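Periplasmic cell division protein (SufI) (Aquifex aeolicus, PDB 6SYY) is a multicopper oxidase related to laccases, which binds copper and probably couples the oxidation of its substrates to the reduction of dioxygen. Local coordinates at residues A[44-49]-A[238-243]; A[201-206]-A[231-236]. All coordinates share one frame; numbering follows the deposited sequence.

Contact 1: residues A[44-49]-A[238-243]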
ATOM      1  N   LEU A  44      -9.565  -6.858 -25.992  1.00 49.50           N
ATOM      2  CA  LEU A  44      -9.705  -5.418 -25.803  1.00 67.02           C
ATOM      3  C   LEU A  44      -8.450  -4.681 -26.259  1.00 80.75           C
ATOM      4  O   LEU A  44      -7.337  -5.046 -25.876  1.00 73.13           O
ATOM      5  CB  LEU A  44     -10.000  -5.094 -24.336  1.00 52.48           C
ATOM      6  CG  LEU A  44     -10.192  -3.617 -23.983  1.00 56.98           C
ATOM      7  CD1 LEU A  44     -11.369  -3.029 -24.743  1.00 62.87           C
ATOM      8  CD2 LEU A  44     -10.379  -3.436 -22.487  1.00 47.23           C
ATOM      9  N   SER A  45      -8.640  -3.645 -27.076  1.00 85.19           N
ATOM     10  CA  SER A  45      -7.528  -2.825 -27.536  1.00 64.37           C
ATOM     11  C   SER A  45      -6.785  -2.218 -26.348  1.00 51.80           C
ATOM     12  O   SER A  45      -7.331  -2.061 -25.252  1.00 51.03           O
ATOM     13  CB  SER A  45      -8.022  -1.707 -28.459  1.00 44.13           C
ATOM     14  OG  SER A  45      -8.800  -2.212 -29.529  1.00 63.50           O
ATOM     15  N   LYS A  46      -5.515  -1.887 -26.576  1.00 46.74           N
ATOM     16  CA  LYS A  46      -4.754  -1.139 -25.585  1.00 19.53           C
ATOM     17  C   LYS A  46      -5.465   0.172 -25.262  1.00 24.14           C
ATOM     18  O   LYS A  46      -5.976   0.858 -26.152  1.00 36.52           O
ATOM     19  CB  LYS A  46      -3.343  -0.857 -26.105  1.00 52.27           C
ATOM     20  CG  LYS A  46      -2.223  -1.527 -25.332  1.00 42.44           C
ATOM     21  CD  LYS A  46      -2.202  -3.017 -25.581  1.00 61.53           C
ATOM     22  CE  LYS A  46      -0.949  -3.653 -25.009  1.00 72.57           C
ATOM     23  NZ  LYS A  46      -0.996  -5.133 -25.143  1.00 68.90           N
ATOM     24  N   GLN A  47      -5.503   0.517 -23.978  1.00 34.15           N
ATOM     25  CA  GLN A  47      -6.159   1.726 -23.506  1.00 28.88           C
ATOM     26  C   GLN A  47      -5.123   2.669 -22.907  1.00 29.39           C
ATOM     27  O   GLN A  47      -4.163   2.224 -22.272  1.00 32.77           O
ATOM     28  CB  GLN A  47      -7.243   1.399 -22.464  1.00 27.97           C
ATOM     29  CG  GLN A  47      -8.388   0.525 -22.980  1.00 35.59           C
ATOM     30  CD  GLN A  47      -9.266   1.241 -23.993  1.00 66.43           C
ATOM     31  OE1 GLN A  47      -9.640   2.399 -23.804  1.00 97.00           O
ATOM     32  NE2 GLN A  47      -9.594   0.552 -25.082  1.00 52.67           N
ATOM     33  N   SER A  48      -5.316   3.970 -23.116  1.00 38.35           N
ATOM     34  CA  SER A  48      -4.430   4.962 -22.516  1.00 28.46           C
ATOM     35  C   SER A  48      -4.533   4.916 -20.995  1.00 29.64           C
ATOM     36  O   SER A  48      -5.634   4.917 -20.434  1.00 46.91           O
ATOM     37  CB  SER A  48      -4.782   6.356 -23.029  1.00 29.45           C
ATOM     38  OG  SER A  48      -4.076   7.350 -22.314  1.00 45.15           O
ATOM     39  N   LEU A  49      -3.381   4.872 -20.328  1.00 27.56           N
ATOM     40  CA  LEU A  49      -3.364   4.773 -18.874  1.00 28.00           C
ATOM     41  C   LEU A  49      -4.086   5.956 -18.246  1.00 26.42           C
ATOM     42  O   LEU A  49      -3.757   7.114 -18.516  1.00 33.69           O
ATOM     43  CB  LEU A  49      -1.927   4.708 -18.360  1.00 29.20           C
ATOM     44  CG  LEU A  49      -1.840   4.755 -16.832  1.00 26.53           C
ATOM     45  CD1 LEU A  49      -2.345   3.456 -16.240  1.00 22.90           C
ATOM     46  CD2 LEU A  49      -0.432   5.055 -16.358  1.00 23.46           C
ATOM     47  N   ASN A 238      -5.432  -3.381 -19.701  1.00 30.81           N
ATOM     48  CA  ASN A 238      -4.499  -3.482 -20.818  1.00 42.94           C
ATOM     49  C   ASN A 238      -3.933  -2.110 -21.200  1.00 45.29           C
ATOM     50  O   ASN A 238      -4.124  -1.645 -22.327  1.00 35.35           O
ATOM     51  CB  ASN A 238      -5.177  -4.138 -22.014  1.00 33.04           C
ATOM     52  CG  ASN A 238      -4.194  -4.530 -23.106  1.00105.01           C
ATOM     53  OD1 ASN A 238      -2.999  -4.683 -22.853  1.00110.02           O
ATOM     54  ND2 ASN A 238      -4.697  -4.697 -24.327  1.00 50.76           N
ATOM     55  N   PRO A 239      -3.252  -1.430 -20.282  1.00 35.75           N
ATOM     56  CA  PRO A 239      -2.902  -0.027 -20.513  1.00 29.74           C
ATOM     57  C   PRO A 239      -1.590   0.175 -21.263  1.00 42.15           C
ATOM     58  O   PRO A 239      -0.701  -0.678 -21.290  1.00 31.55           O
ATOM     59  CB  PRO A 239      -2.807   0.537 -19.088  1.00 30.48           C
ATOM     60  CG  PRO A 239      -2.381  -0.624 -18.260  1.00 33.88           C
ATOM     61  CD  PRO A 239      -2.901  -1.874 -18.922  1.00 22.81           C
ATOM     62  N   TYR A 240      -1.496   1.343 -21.890  1.00 24.16           N
ATOM     63  CA  TYR A 240      -0.262   1.847 -22.466  1.00 23.86           C
ATOM     64  C   TYR A 240      -0.058   3.279 -21.996  1.00 29.20           C
ATOM     65  O   TYR A 240      -1.005   3.972 -21.615  1.00 30.86           O
ATOM     66  CB  TYR A 240      -0.273   1.804 -24.010  1.00 47.94           C
ATOM     67  CG  TYR A 240      -1.205   2.810 -24.677  1.00 32.90           C
ATOM     68  CD1 TYR A 240      -0.808   4.131 -24.898  1.00 29.16           C
ATOM     69  CD2 TYR A 240      -2.473   2.432 -25.108  1.00 28.47           C
ATOM     70  CE1 TYR A 240      -1.659   5.051 -25.507  1.00 40.77           C
ATOM     71  CE2 TYR A 240      -3.328   3.345 -25.722  1.00 60.59           C
ATOM     72  CZ  TYR A 240      -2.916   4.650 -25.916  1.00 30.02           C
ATOM     73  OH  TYR A 240      -3.762   5.552 -26.525  1.00 38.05           O
ATOM     74  N   MET A 241       1.194   3.726 -22.046  1.00 33.79           N
ATOM     75  CA  MET A 241       1.506   5.133 -21.843  1.00 30.97           C
ATOM     76  C   MET A 241       2.653   5.516 -22.759  1.00 30.14           C
ATOM     77  O   MET A 241       3.654   4.797 -22.833  1.00 36.15           O
ATOM     78  CB  MET A 241       1.873   5.428 -20.384  1.00 21.20           C
ATOM     79  CG  MET A 241       2.327   6.863 -20.129  1.00 44.04           C
ATOM     80  SD  MET A 241       2.612   7.225 -18.382  1.00 45.12           S
ATOM     81  CE  MET A 241       3.388   8.833 -18.503  1.00 48.64           C
ATOM     82  N   ASP A 242       2.498   6.631 -23.465  1.00 23.58           N
ATOM     83  CA  ASP A 242       3.608   7.201 -24.211  1.00 23.82           C
ATOM     84  C   ASP A 242       4.559   7.897 -23.252  1.00 39.94           C
ATOM     85  O   ASP A 242       4.132   8.598 -22.328  1.00 38.05           O
ATOM     86  CB  ASP A 242       3.117   8.200 -25.257  1.00 25.29           C
ATOM     87  CG  ASP A 242       2.262   7.559 -26.327  1.00 36.17           C
ATOM     88  OD1 ASP A 242       1.996   6.343 -26.249  1.00 30.81           O
ATOM     89  OD2 ASP A 242       1.858   8.283 -27.255  1.00 34.95           O
ATOM     90  N   VAL A 243       5.855   7.694 -23.469  1.00 28.55           N
ATOM     91  CA  VAL A 243       6.886   8.331 -22.665  1.00 32.51           C
ATOM     92  C   VAL A 243       7.899   8.972 -23.599  1.00 29.10           C
ATOM     93  O   VAL A 243       7.992   8.640 -24.782  1.00 27.48           O
ATOM     94  CB  VAL A 243       7.591   7.343 -21.713  1.00 25.30           C
ATOM     95  CG1 VAL A 243       6.580   6.668 -20.795  1.00 29.02           C
ATOM     96  CG2 VAL A 243       8.373   6.313 -22.506  1.00 22.48           C
TER
HETATM   97  O   HOH W   1      -1.522   7.198 -21.681  1.00 38.61           O

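Contact 2: residues A[201-206]-A[231-236]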
ATOM      1  N   ILE A 201       4.337   9.490 -11.947  1.00 20.88           N
ATOM      2  CA  ILE A 201       3.151   8.763 -12.377  1.00 24.54           C
ATOM      3  C   ILE A 201       2.772   7.725 -11.324  1.00 31.50           C
ATOM      4  O   ILE A 201       3.589   6.863 -10.983  1.00 23.00           O
ATOM      5  CB  ILE A 201       3.370   8.080 -13.737  1.00 22.35           C
ATOM      6  CG1 ILE A 201       3.846   9.096 -14.785  1.00 20.71           C
ATOM      7  CG2 ILE A 201       2.111   7.343 -14.174  1.00 26.26           C
ATOM      8  CD1 ILE A 201       2.868  10.201 -15.069  1.00 21.00           C
ATOM      9  N   PRO A 202       1.548   7.744 -10.799  1.00 29.54           N
ATOM     10  CA  PRO A 202       1.100   6.647  -9.937  1.00 19.03           C
ATOM     11  C   PRO A 202       0.751   5.422 -10.763  1.00 19.06           C
ATOM     12  O   PRO A 202       0.198   5.524 -11.858  1.00 36.39           O
ATOM     13  CB  PRO A 202      -0.146   7.223  -9.249  1.00 19.00           C
ATOM     14  CG  PRO A 202      -0.677   8.212 -10.225  1.00 34.36           C
ATOM     15  CD  PRO A 202       0.522   8.795 -10.939  1.00 28.41           C
ATOM     16  N   LEU A 203       1.078   4.250 -10.222  1.00 28.48           N
ATOM     17  CA  LEU A 203       0.712   2.976 -10.838  1.00 18.91           C
ATOM     18  C   LEU A 203       0.052   2.131  -9.752  1.00 28.37           C
ATOM     19  O   LEU A 203       0.713   1.362  -9.047  1.00 20.55           O
ATOM     20  CB  LEU A 203       1.922   2.279 -11.461  1.00 24.24           C
ATOM     21  CG  LEU A 203       2.707   3.023 -12.551  1.00 19.33           C
ATOM     22  CD1 LEU A 203       3.832   2.147 -13.065  1.00 19.48           C
ATOM     23  CD2 LEU A 203       1.810   3.454 -13.700  1.00 25.04           C
ATOM     24  N   ILE A 204      -1.261   2.289  -9.608  1.00 20.64           N
ATOM     25  CA  ILE A 204      -2.041   1.514  -8.653  1.00 21.88           C
ATOM     26  C   ILE A 204      -2.425   0.216  -9.358  1.00 31.22           C
ATOM     27  O   ILE A 204      -3.356   0.184 -10.165  1.00 26.77           O
ATOM     28  CB  ILE A 204      -3.261   2.292  -8.160  1.00 20.72           C
ATOM     29  CG1 ILE A 204      -2.804   3.582  -7.466  1.00 18.66           C
ATOM     30  CG2 ILE A 204      -4.110   1.425  -7.232  1.00 18.60           C
ATOM     31  CD1 ILE A 204      -3.836   4.686  -7.454  1.00 25.22           C
ATOM     32  N   ILE A 205      -1.692  -0.855  -9.064  1.00 26.83           N
ATOM     33  CA  ILE A 205      -1.860  -2.124  -9.766  1.00 19.52           C
ATOM     34  C   ILE A 205      -2.858  -2.992  -9.012  1.00 23.88           C
ATOM     35  O   ILE A 205      -2.713  -3.235  -7.807  1.00 26.23           O
ATOM     36  CB  ILE A 205      -0.514  -2.844  -9.935  1.00 19.14           C
ATOM     37  CG1 ILE A 205       0.503  -1.911 -10.590  1.00 19.03           C
ATOM     38  CG2 ILE A 205      -0.693  -4.105 -10.768  1.00 24.08           C
ATOM     39  CD1 ILE A 205       1.847  -2.558 -10.834  1.00 24.48           C
ATOM     40  N   GLN A 206      -3.874  -3.461  -9.729  1.00 27.12           N
ATOM     41  CA  GLN A 206      -4.951  -4.248  -9.152  1.00 19.67           C
ATOM     42  C   GLN A 206      -5.366  -5.315 -10.151  1.00 22.52           C
ATOM     43  O   GLN A 206      -5.339  -5.090 -11.363  1.00 30.15           O
ATOM     44  CB  GLN A 206      -6.160  -3.374  -8.807  1.00 21.11           C
ATOM     45  CG  GLN A 206      -5.869  -2.224  -7.862  1.00 25.54           C
ATOM     46  CD  GLN A 206      -7.118  -1.434  -7.539  1.00 28.57           C
ATOM     47  OE1 GLN A 206      -7.623  -1.479  -6.416  1.00 30.43           O
ATOM     48  NE2 GLN A 206      -7.633  -0.714  -8.528  1.00 29.21           N
ATOM     49  N   ILE A 231      -5.762  -7.627 -15.261  1.00 40.03           N
ATOM     50  CA  ILE A 231      -4.857  -6.709 -14.579  1.00 32.74           C
ATOM     51  C   ILE A 231      -5.218  -5.281 -14.952  1.00 26.38           C
ATOM     52  O   ILE A 231      -5.450  -4.967 -16.124  1.00 27.67           O
ATOM     53  CB  ILE A 231      -3.391  -7.016 -14.928  1.00 34.61           C
ATOM     54  CG1 ILE A 231      -3.103  -8.496 -14.698  1.00 55.21           C
ATOM     55  CG2 ILE A 231      -2.463  -6.162 -14.081  1.00 28.09           C
ATOM     56  CD1 ILE A 231      -3.262  -8.929 -13.248  1.00 41.21           C
ATOM     57  N   LEU A 232      -5.265  -4.410 -13.949  1.00 24.81           N
ATOM     58  CA  LEU A 232      -5.607  -3.011 -14.136  1.00 22.04           C
ATOM     59  C   LEU A 232      -4.531  -2.141 -13.509  1.00 39.19           C
ATOM     60  O   LEU A 232      -3.930  -2.501 -12.493  1.00 40.65           O
ATOM     61  CB  LEU A 232      -6.968  -2.662 -13.512  1.00 25.96           C
ATOM     62  CG  LEU A 232      -8.245  -3.256 -14.115  1.00 28.25           C
ATOM     63  CD1 LEU A 232      -8.424  -4.709 -13.728  1.00 62.45           C
ATOM     64  CD2 LEU A 232      -9.445  -2.450 -13.664  1.00 50.70           C
ATOM     65  N   VAL A 233      -4.282  -0.996 -14.135  1.00 23.73           N
ATOM     66  CA  VAL A 233      -3.438   0.048 -13.567  1.00 27.61           C
ATOM     67  C   VAL A 233      -4.270   1.318 -13.536  1.00 24.03           C
ATOM     68  O   VAL A 233      -4.710   1.802 -14.585  1.00 28.98           O
ATOM     69  CB  VAL A 233      -2.145   0.253 -14.368  1.00 23.33           C
ATOM     70  CG1 VAL A 233      -1.219   1.192 -13.623  1.00 24.84           C
ATOM     71  CG2 VAL A 233      -1.462  -1.076 -14.637  1.00 23.43           C
ATOM     72  N   ASN A 234      -4.506   1.842 -12.335  1.00 26.84           N
ATOM     73  CA  ASN A 234      -5.365   3.009 -12.157  1.00 25.48           C
ATOM     74  C   ASN A 234      -6.733   2.776 -12.790  1.00 28.70           C
ATOM     75  O   ASN A 234      -7.294   3.655 -13.445  1.00 28.85           O
ATOM     76  CB  ASN A 234      -4.703   4.261 -12.727  1.00 30.21           C
ATOM     77  CG  ASN A 234      -3.302   4.454 -12.204  1.00 26.05           C
ATOM     78  OD1 ASN A 234      -2.953   3.940 -11.143  1.00 33.35           O
ATOM     79  ND2 ASN A 234      -2.485   5.197 -12.947  1.00 27.17           N
ATOM     80  N   LEU A 235      -7.264   1.566 -12.594  1.00 28.85           N
ATOM     81  CA  LEU A 235      -8.541   1.140 -13.168  1.00 29.89           C
ATOM     82  C   LEU A 235      -8.530   1.198 -14.692  1.00 40.37           C
ATOM     83  O   LEU A 235      -9.557   1.480 -15.316  1.00 42.94           O
ATOM     84  CB  LEU A 235      -9.716   1.956 -12.616  1.00 27.67           C
ATOM     85  CG  LEU A 235     -10.233   1.558 -11.235  1.00 37.89           C
ATOM     86  CD1 LEU A 235     -11.545   2.250 -10.959  1.00 40.48           C
ATOM     87  CD2 LEU A 235     -10.390   0.045 -11.123  1.00 26.73           C
ATOM     88  N   THR A 236      -7.380   0.925 -15.305  1.00 29.47           N
ATOM     89  CA  THR A 236      -7.268   0.869 -16.756  1.00 29.85           C
ATOM     90  C   THR A 236      -6.875  -0.541 -17.168  1.00 33.89           C
ATOM     91  O   THR A 236      -5.792  -1.015 -16.782  1.00 35.15           O
ATOM     92  CB  THR A 236      -6.245   1.875 -17.284  1.00 27.91           C
ATOM     93  OG1 THR A 236      -6.492   3.159 -16.701  1.00 27.21           O
ATOM     94  CG2 THR A 236      -6.341   1.984 -18.802  1.00 28.38           C
TER
HETATM   95  O   HOH W   2      -6.185  -0.368 -10.727  1.00 19.92           O

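Contact 1: residues A[44-49]-A[238-243]
Tyr240 turns its CG between the backbone N and the carbonyl carbon (chi1 71°), and this swings the ring across the backbone of Ser48. Ser48 CA sits over one ring face in a CH-pi contact, 3.9 Å from the ring centroid. From the Lys46 side, CB comes up obliquely to Tyr240 CD2. A chi1 of -168° carries the Asn238 amide away from its own N and back to the start of the other segment: ND2 donates to Leu44 O (3.1 Å), which lies nearly in the plane of the Asn238 amide, while OD1 receives a weak bond from Lys46 NZ. The Lys46 and Asn238 side chains cross at about a right angle. A backbone ladder runs alongside: Gln47 N to Asn238 O, Tyr240 N to Gln47 O (2.8 Å) and Leu49 N to Tyr240 O. Replacing Tyr240 by an alanine would probably leave Ser48 CA without its aromatic cover and cost Arg367 its cation-pi partner. The short strand 47-48 thus lies parallel along one edge of strand 239-244, whose other edge pairs with 361-370, in a beta-sandwich of the cupredoxin-like kind from which multicopper oxidases are built.

Contact 2: residues A[201-206]-A[231-236]
Asn234 grips strand 201-206 with both ends of its amide. ND2 donates to Pro202 O (2.9 Å, 172° at the hydrogen) from above the carbonyl plane, and OD1 accepts from Ile204 N (2.8 Å); a chi1 of -52°, which sets CG beside the backbone N, turns the amide to face them. The asparagine backbone adds a third bond, Asn234 N to Ile204 O (3.0 Å). Further along, Gln206 and Leu232 form an antiparallel hydrogen-bonded pair, Gln206 N to Leu232 O (2.9 Å) and Leu232 N to Gln206 O (2.7 Å). A water donates to Ile204 O and accepts from Leu235 N, joining the strand to the turn. Outside this polar line, Leu203 CD2 packs obliquely against Val233 CG1 (3.8 Å), and Ile205 CG2 lies near Ile231 CG2. Asn234 and Leu235, both with positive phi, make a tight two-residue hairpin turn between Val233 and Thr236. Where the chain turns away, the asparagine amide thus takes over the pairing that a longer strand would provide. ND2 bonds both Pro202 O and Asn50 O while OD1 takes Ile204 N, so the polar atoms of this buried side chain are matched; a flipped amide would probably lose these bonds, setting N-H against N-H and O against O.

How the contacts relate
From the N terminus, 44-49 comes first; the chain then runs through strands 54-56 to 176-181 and helix 183-192 before reaching 201-206, then 231-236 and, just beyond the hairpin turn, 238-243. Contact 2 therefore closes a short loop lying entirely within the long one closed by contact 1; the two nest and do not cross. Their centres are about 11 Å apart, and they touch: Leu49 CD1 packs 3.3 Å from Val233 O, and Met241 CE reaches Ile201 CD1 at 3.7 Å. Contact 1 ties the start of the model to strand 239-244 near the surface, while contact 2 joins strands 200-208 and 230-233 deeper inside, nearer the copper centres.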